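Local coordinates for periplasmic protein-probably involved in high-affinity Fe2+ transport (Escherichia coli F11, PDB 5I0Y) that binds copper in the periplasm and probably takes part in high-affinity iron transport, at residues Val22-Ile27 with Asp42-Ala47; Ile70-Val75 with Ala100-Met105. The protein carries 1 engineered substitution. All blocks are in the same frame, centred on the assembly; numbering follows the deposited sequence.

Interaction 1. Residues Val22-Ile27 with Asp42-Ala47; sequences VYLQPI and DVHLQA. Engineered in segment 42-47: Q46 (natural residue Glu). With CU (copper (II) ion), chain D.
H44 and I27 meet at the imidazole ring. I27 CG1 lies over one face of the ring, 3.4 Å from its centroid and 16° off the normal, a CH-pi contact. I27 CD1 reaches the CE1 side of the same ring. At the far end of the ring, H44 NE2 binds the copper(II) ion at 2.0 Å. The H44 ring leaves the strand with CG anti to the backbone N (chi1 -165°), which carries NE2 out to the metal. H44 ND1 is hydrogen-bonded with N101 OD1, which would fix the rotation of the ring. M90 and H97 of the same chain and H127 of the second subunit complete the copper site, which therefore spans the subunit interface.

Four backbone hydrogen bonds join strands 17-24 and 43-51 as an antiparallel ladder. V22 pairs with Q46 and L24 with H44, two bonds each. The bond from H44 N to L24 O is 2.8 Å long. Y23 and L45 form the non-hydrogen-bonded pair between them.

Van der Waals contacts add to the ladder on both faces. L24 CG packs beside H44 CB at 3.9 Å, the two side chains running alongside each other. L24 CD2 approaches NE2 of Q46, an engineered residue that is Glu in the natural protein. On the other face, Y23 CD1 meets V43 CG1 at 3.9 Å. P26 CD rests on D42 O at 3.3 Å, where the chain has left the strand.

D42 and V43 form a classic beta bulge opposite I102. Strand 43-51 lies between 17-24 and 95-102, pairing L45 with A100 and A47 with Y98. Y23 pairs with Y6 of strand 6-14.

Interaction 2. Residues Ile70-Val75 with Ala100-Met105; sequences ISYTLV and ANIKMM
Y72 and I102 make the first contact along strand 69-76. The phenol of Y72 reaches across to the isoleucine, and the two side chains run antiparallel, overlapping at their ends. Y72 OH lies 3.3 Å from I102 CG2, and Y72 CZ is 3.9 Å from the same methyl. The methyl approaches the ring obliquely. The polar partner of the hydroxyl is Q83 NE2, a hydrogen bond to strand 82-92; the I102 methyl only packs against it. The Y72 ring meets F87 as well, with the planes about 30° apart.

This is packing over the face of one antiparallel sheet within the mixed beta sandwich. Strand 82-92 lies between 69-76 and 95-102 in the strand order. The two segments therefore meet through side chains, and their backbones stay apart: even the closest CA pair, V75 CA and M105 CA, is 8.4 Å apart.

L74 follows and touches three residues. Its CG is anti to the backbone N (chi1 180°), which extends the branch toward the loop after strand 95-102. L74 CD2 is 3.8 Å from I102 CD1. The same methyl is 3.8 Å from M104 SD, and the M104 side chain lies roughly perpendicular to the L74 branch. The M104 chain bends at both chi2 and chi3. M105 comes to L74 by its terminal methyl: CE is 3.8 Å from L74 CG and 3.4 Å from L74 O. Y110 of strand 108-117 packs on both L74 and M104.

V75 comes last and turns its side chain away, with M105 CE 4.3 Å from V75 N.

In the fold
Interactions 1 and 2 meet where strand 43-51 runs beside strand 95-102, and their centres are about 9 Å apart. Besides the N101 to H44 bond, two probable hydrogen bonds tie them. I27 O is 2.8 Å from N101 ND2, and D42 OD2 is 2.8 Å from M104 N. N101, in segment 100-105, is thus second shell to a copper ligand of interaction 1. That ligand packs on the neighbouring strand too, with H44 ND1 3.3 Å from A100 C. Interaction 2 itself is set back from the metal: the side chain of I102 is about 10 Å from a copper ion. I102 also touches V43 and L45, joining both contacts.

Interaction 1. Residues Val22-Ile27 with Asp42-Ala47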
loop_
_atom_site.group_PDB
_atom_site.type_symbol
_atom_site.label_atom_id
_atom_site.label_comp_id
_atom_site.label_asym_id
_atom_site.label_seq_id
_atom_site.Cartn_x
_atom_site.Cartn_y
_atom_site.Cartn_z
ATOM N N VAL B 22 8.704 -9.356 -12.707
ATOM C CA VAL B 22 8.029 -9.454 -13.993
ATOM C C VAL B 22 8.297 -8.182 -14.762
ATOM O O VAL B 22 8.748 -7.187 -14.199
ATOM C CB VAL B 22 6.504 -9.679 -13.865
ATOM C CG1 VAL B 22 6.199 -11.034 -13.242
ATOM C CG2 VAL B 22 5.862 -8.559 -13.066
ATOM N N TYR B 23 8.036 -8.225 -16.059
ATOM C CA TYR B 23 8.160 -7.044 -16.899
ATOM C C TYR B 23 7.068 -7.017 -17.969
ATOM O O TYR B 23 6.442 -8.021 -18.281
ATOM C CB TYR B 23 9.572 -6.907 -17.503
ATOM C CG TYR B 23 9.960 -8.014 -18.443
ATOM C CD1 TYR B 23 9.813 -7.876 -19.822
ATOM C CD2 TYR B 23 10.486 -9.203 -17.959
ATOM C CE1 TYR B 23 10.173 -8.896 -20.686
ATOM C CE2 TYR B 23 10.847 -10.229 -18.815
ATOM C CZ TYR B 23 10.697 -10.069 -20.173
ATOM O OH TYR B 23 11.067 -11.108 -21.002
ATOM N N LEU B 24 6.839 -5.826 -18.499
ATOM C CA LEU B 24 5.845 -5.609 -19.554
ATOM C C LEU B 24 6.292 -4.383 -20.343
ATOM O O LEU B 24 7.349 -3.805 -20.072
ATOM C CB LEU B 24 4.438 -5.417 -18.961
ATOM C CG LEU B 24 4.285 -4.247 -17.981
ATOM C CD1 LEU B 24 2.880 -3.652 -18.042
ATOM C CD2 LEU B 24 4.607 -4.663 -16.556
ATOM N N GLN B 25 5.476 -3.959 -21.313
ATOM C CA GLN B 25 5.809 -2.744 -22.048
ATOM C C GLN B 25 5.836 -1.524 -21.138
ATOM O O GLN B 25 5.187 -1.520 -20.082
ATOM C CB GLN B 25 4.936 -2.490 -23.296
ATOM C CG GLN B 25 3.699 -3.345 -23.456
ATOM C CD GLN B 25 2.489 -2.837 -22.690
ATOM O OE1 GLN B 25 2.593 -1.982 -21.806
ATOM N NE2 GLN B 25 1.322 -3.379 -23.024
ATOM N N PRO B 26 6.607 -0.493 -21.528
ATOM C CA PRO B 26 6.610 0.743 -20.771
ATOM C C PRO B 26 5.188 1.292 -20.625
ATOM O O PRO B 26 4.315 1.072 -21.475
ATOM C CB PRO B 26 7.475 1.685 -21.613
ATOM C CG PRO B 26 8.375 0.760 -22.393
ATOM C CD PRO B 26 7.521 -0.430 -22.695
ATOM N N ILE B 27 4.964 1.957 -19.499
ATOM C CA ILE B 27 3.660 2.494 -19.146
ATOM C C ILE B 27 3.733 3.996 -18.911
ATOM O O ILE B 27 4.812 4.583 -18.808
ATOM C CB ILE B 27 3.106 1.767 -17.899
ATOM C CG1 ILE B 27 4.027 1.932 -16.661
ATOM C CG2 ILE B 27 2.877 0.300 -18.219
ATOM C CD1 ILE B 27 3.878 3.234 -15.907
ATOM N N ASP B 42 12.337 0.675 -22.360
ATOM C CA ASP B 42 12.145 -0.593 -23.051
ATOM C C ASP B 42 11.095 -1.457 -22.366
ATOM O O ASP B 42 10.344 -2.169 -23.015
ATOM C CB ASP B 42 13.473 -1.352 -23.121
ATOM C CG ASP B 42 14.498 -0.641 -23.995
ATOM O OD1 ASP B 42 14.135 -0.220 -25.125
ATOM O OD2 ASP B 42 15.655 -0.500 -23.553
ATOM N N VAL B 43 11.063 -1.408 -21.031
ATOM C CA VAL B 43 10.100 -2.221 -20.283
ATOM C C VAL B 43 9.648 -1.433 -19.054
ATOM O O VAL B 43 10.301 -0.479 -18.654
ATOM C CB VAL B 43 10.686 -3.599 -19.821
ATOM C CG1 VAL B 43 11.283 -4.405 -20.987
ATOM C CG2 VAL B 43 11.713 -3.439 -18.694
ATOM N N HIS B 44 8.517 -1.843 -18.493
ATOM C CA HIS B 44 8.186 -1.537 -17.101
ATOM C C HIS B 44 8.575 -2.752 -16.312
ATOM O O HIS B 44 8.079 -3.847 -16.588
ATOM C CB HIS B 44 6.687 -1.279 -16.971
ATOM C CG HIS B 44 6.274 -0.613 -15.667
ATOM N ND1 HIS B 44 6.706 0.615 -15.301
ATOM C CD2 HIS B 44 5.420 -1.047 -14.656
ATOM C CE1 HIS B 44 6.143 0.948 -14.116
ATOM N NE2 HIS B 44 5.372 -0.075 -13.720
ATOM N N LEU B 45 9.499 -2.573 -15.367
ATOM C CA LEU B 45 9.975 -3.660 -14.521
ATOM C C LEU B 45 9.265 -3.586 -13.178
ATOM O O LEU B 45 9.106 -2.508 -12.612
ATOM C CB LEU B 45 11.497 -3.568 -14.337
ATOM C CG LEU B 45 12.180 -4.641 -13.470
ATOM C CD1 LEU B 45 12.121 -6.014 -14.121
ATOM C CD2 LEU B 45 13.620 -4.228 -13.184
ATOM N N GLN B 46 8.854 -4.735 -12.675
ATOM C CA GLN B 46 7.990 -4.772 -11.505
ATOM C C GLN B 46 8.441 -5.811 -10.496
ATOM O O GLN B 46 9.006 -6.856 -10.860
ATOM C CB GLN B 46 6.567 -5.159 -11.919
ATOM C CG GLN B 46 5.794 -4.119 -12.687
ATOM C CD GLN B 46 4.316 -4.461 -12.792
ATOM O OE1 GLN B 46 3.833 -5.470 -12.243
ATOM N NE2 GLN B 46 3.597 -3.612 -13.461
ATOM N N ALA B 47 8.123 -5.539 -9.235
ATOM C CA ALA B 47 8.191 -6.521 -8.167
ATOM C C ALA B 47 6.779 -6.891 -7.766
ATOM O O ALA B 47 5.975 -6.010 -7.431
ATOM C CB ALA B 47 8.943 -5.955 -6.979
HETATM CU CU CU D . 3.929 0.296 -12.314
#

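Interaction 2. Residues Ile70-Val75 with Ala100-Met105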
loop_
_atom_site.group_PDB
_atom_site.type_symbol
_atom_site.label_atom_id
_atom_site.label_comp_id
_atom_site.label_asym_id
_atom_site.label_seq_id
_atom_site.Cartn_x
_atom_site.Cartn_y
_atom_site.Cartn_z
ATOM N N ILE B 70 11.908 -0.555 -2.215
ATOM C CA ILE B 70 12.576 -1.519 -3.079
ATOM C C ILE B 70 13.418 -0.809 -4.102
ATOM O O ILE B 70 12.919 0.068 -4.839
ATOM C CB ILE B 70 11.582 -2.457 -3.800
ATOM C CG1 ILE B 70 10.628 -3.080 -2.790
ATOM C CG2 ILE B 70 12.337 -3.538 -4.578
ATOM C CD1 ILE B 70 9.533 -3.905 -3.431
ATOM N N SER B 71 14.692 -1.194 -4.149
ATOM C CA SER B 71 15.585 -0.775 -5.223
ATOM C C SER B 71 16.055 -2.020 -5.973
ATOM O O SER B 71 15.841 -3.140 -5.519
ATOM C CB SER B 71 16.764 0.056 -4.723
ATOM O OG SER B 71 17.603 -0.703 -3.889
ATOM N N TYR B 72 16.646 -1.817 -7.139
ATOM C CA TYR B 72 17.107 -2.942 -7.939
ATOM C C TYR B 72 18.528 -2.729 -8.445
ATOM O O TYR B 72 18.983 -1.601 -8.595
ATOM C CB TYR B 72 16.144 -3.204 -9.129
ATOM C CG TYR B 72 16.193 -2.121 -10.189
ATOM C CD1 TYR B 72 17.167 -2.145 -11.193
ATOM C CD2 TYR B 72 15.304 -1.046 -10.160
ATOM C CE1 TYR B 72 17.237 -1.158 -12.158
ATOM C CE2 TYR B 72 15.368 -0.046 -11.128
ATOM C CZ TYR B 72 16.354 -0.108 -12.107
ATOM O OH TYR B 72 16.472 0.858 -13.082
ATOM N N THR B 73 19.196 -3.843 -8.732
ATOM C CA THR B 73 20.480 -3.831 -9.428
ATOM C C THR B 73 20.338 -4.807 -10.578
ATOM O O THR B 73 20.110 -5.989 -10.352
ATOM C CB THR B 73 21.637 -4.263 -8.509
ATOM O OG1 THR B 73 21.679 -3.400 -7.369
ATOM C CG2 THR B 73 22.976 -4.183 -9.259
ATOM N N LEU B 74 20.444 -4.296 -11.798
ATOM C CA LEU B 74 20.232 -5.070 -13.008
ATOM C C LEU B 74 21.561 -5.222 -13.725
ATOM O O LEU B 74 22.278 -4.247 -13.921
ATOM C CB LEU B 74 19.230 -4.328 -13.908
ATOM C CG LEU B 74 18.827 -4.928 -15.257
ATOM C CD1 LEU B 74 18.034 -6.218 -15.027
ATOM C CD2 LEU B 74 18.041 -3.905 -16.084
ATOM N N VAL B 75 21.870 -6.452 -14.118
ATOM C CA VAL B 75 23.149 -6.740 -14.766
ATOM C C VAL B 75 22.894 -7.546 -16.025
ATOM O O VAL B 75 22.241 -8.584 -15.991
ATOM C CB VAL B 75 24.133 -7.496 -13.821
ATOM C CG1 VAL B 75 25.456 -7.805 -14.522
ATOM C CG2 VAL B 75 24.384 -6.714 -12.538
ATOM N N ALA B 100 8.904 0.416 -12.121
ATOM C CA ALA B 100 9.498 1.594 -12.788
ATOM C C ALA B 100 9.712 1.282 -14.250
ATOM O O ALA B 100 10.077 0.163 -14.608
ATOM C CB ALA B 100 10.829 2.005 -12.159
ATOM N N ASN B 101 9.484 2.271 -15.112
ATOM C CA ASN B 101 9.969 2.189 -16.492
ATOM C C ASN B 101 11.491 2.215 -16.463
ATOM O O ASN B 101 12.097 3.023 -15.752
ATOM C CB ASN B 101 9.499 3.385 -17.308
ATOM C CG ASN B 101 8.053 3.277 -17.753
ATOM O OD1 ASN B 101 7.382 2.235 -17.632
ATOM N ND2 ASN B 101 7.571 4.369 -18.349
ATOM N N ILE B 102 12.088 1.344 -17.261
ATOM C CA ILE B 102 13.532 1.316 -17.374
ATOM C C ILE B 102 13.975 1.088 -18.817
ATOM O O ILE B 102 13.266 0.493 -19.631
ATOM C CB ILE B 102 14.178 0.249 -16.456
ATOM C CG1 ILE B 102 13.769 -1.144 -16.905
ATOM C CG2 ILE B 102 13.850 0.475 -14.973
ATOM C CD1 ILE B 102 14.637 -2.229 -16.295
ATOM N N LYS B 103 15.173 1.579 -19.112
ATOM C CA LYS B 103 15.818 1.260 -20.365
ATOM C C LYS B 103 16.666 0.031 -20.104
ATOM O O LYS B 103 17.459 0.020 -19.170
ATOM C CB LYS B 103 16.670 2.440 -20.839
ATOM C CG LYS B 103 17.244 2.280 -22.237
ATOM C CD LYS B 103 18.211 3.404 -22.575
ATOM C CE LYS B 103 19.135 2.988 -23.708
ATOM N NZ LYS B 103 20.043 1.885 -23.275
ATOM N N MET B 104 16.457 -1.007 -20.903
ATOM C CA MET B 104 17.273 -2.219 -20.825
ATOM C C MET B 104 18.649 -1.996 -21.464
ATOM O O MET B 104 18.936 -0.928 -21.998
ATOM C CB MET B 104 16.517 -3.394 -21.442
ATOM C CG MET B 104 15.314 -3.836 -20.602
ATOM S SD MET B 104 15.723 -4.535 -18.981
ATOM C CE MET B 104 16.206 -6.191 -19.455
ATOM N N MET B 105 19.489 -3.023 -21.405
ATOM C CA MET B 105 20.864 -2.921 -21.865
ATOM C C MET B 105 21.135 -3.975 -22.938
ATOM O O MET B 105 22.158 -4.673 -22.914
ATOM C CB MET B 105 21.811 -3.036 -20.663
ATOM C CG MET B 105 21.467 -2.031 -19.571
ATOM S SD MET B 105 22.490 -2.093 -18.093
ATOM C CE MET B 105 21.720 -3.397 -17.139
#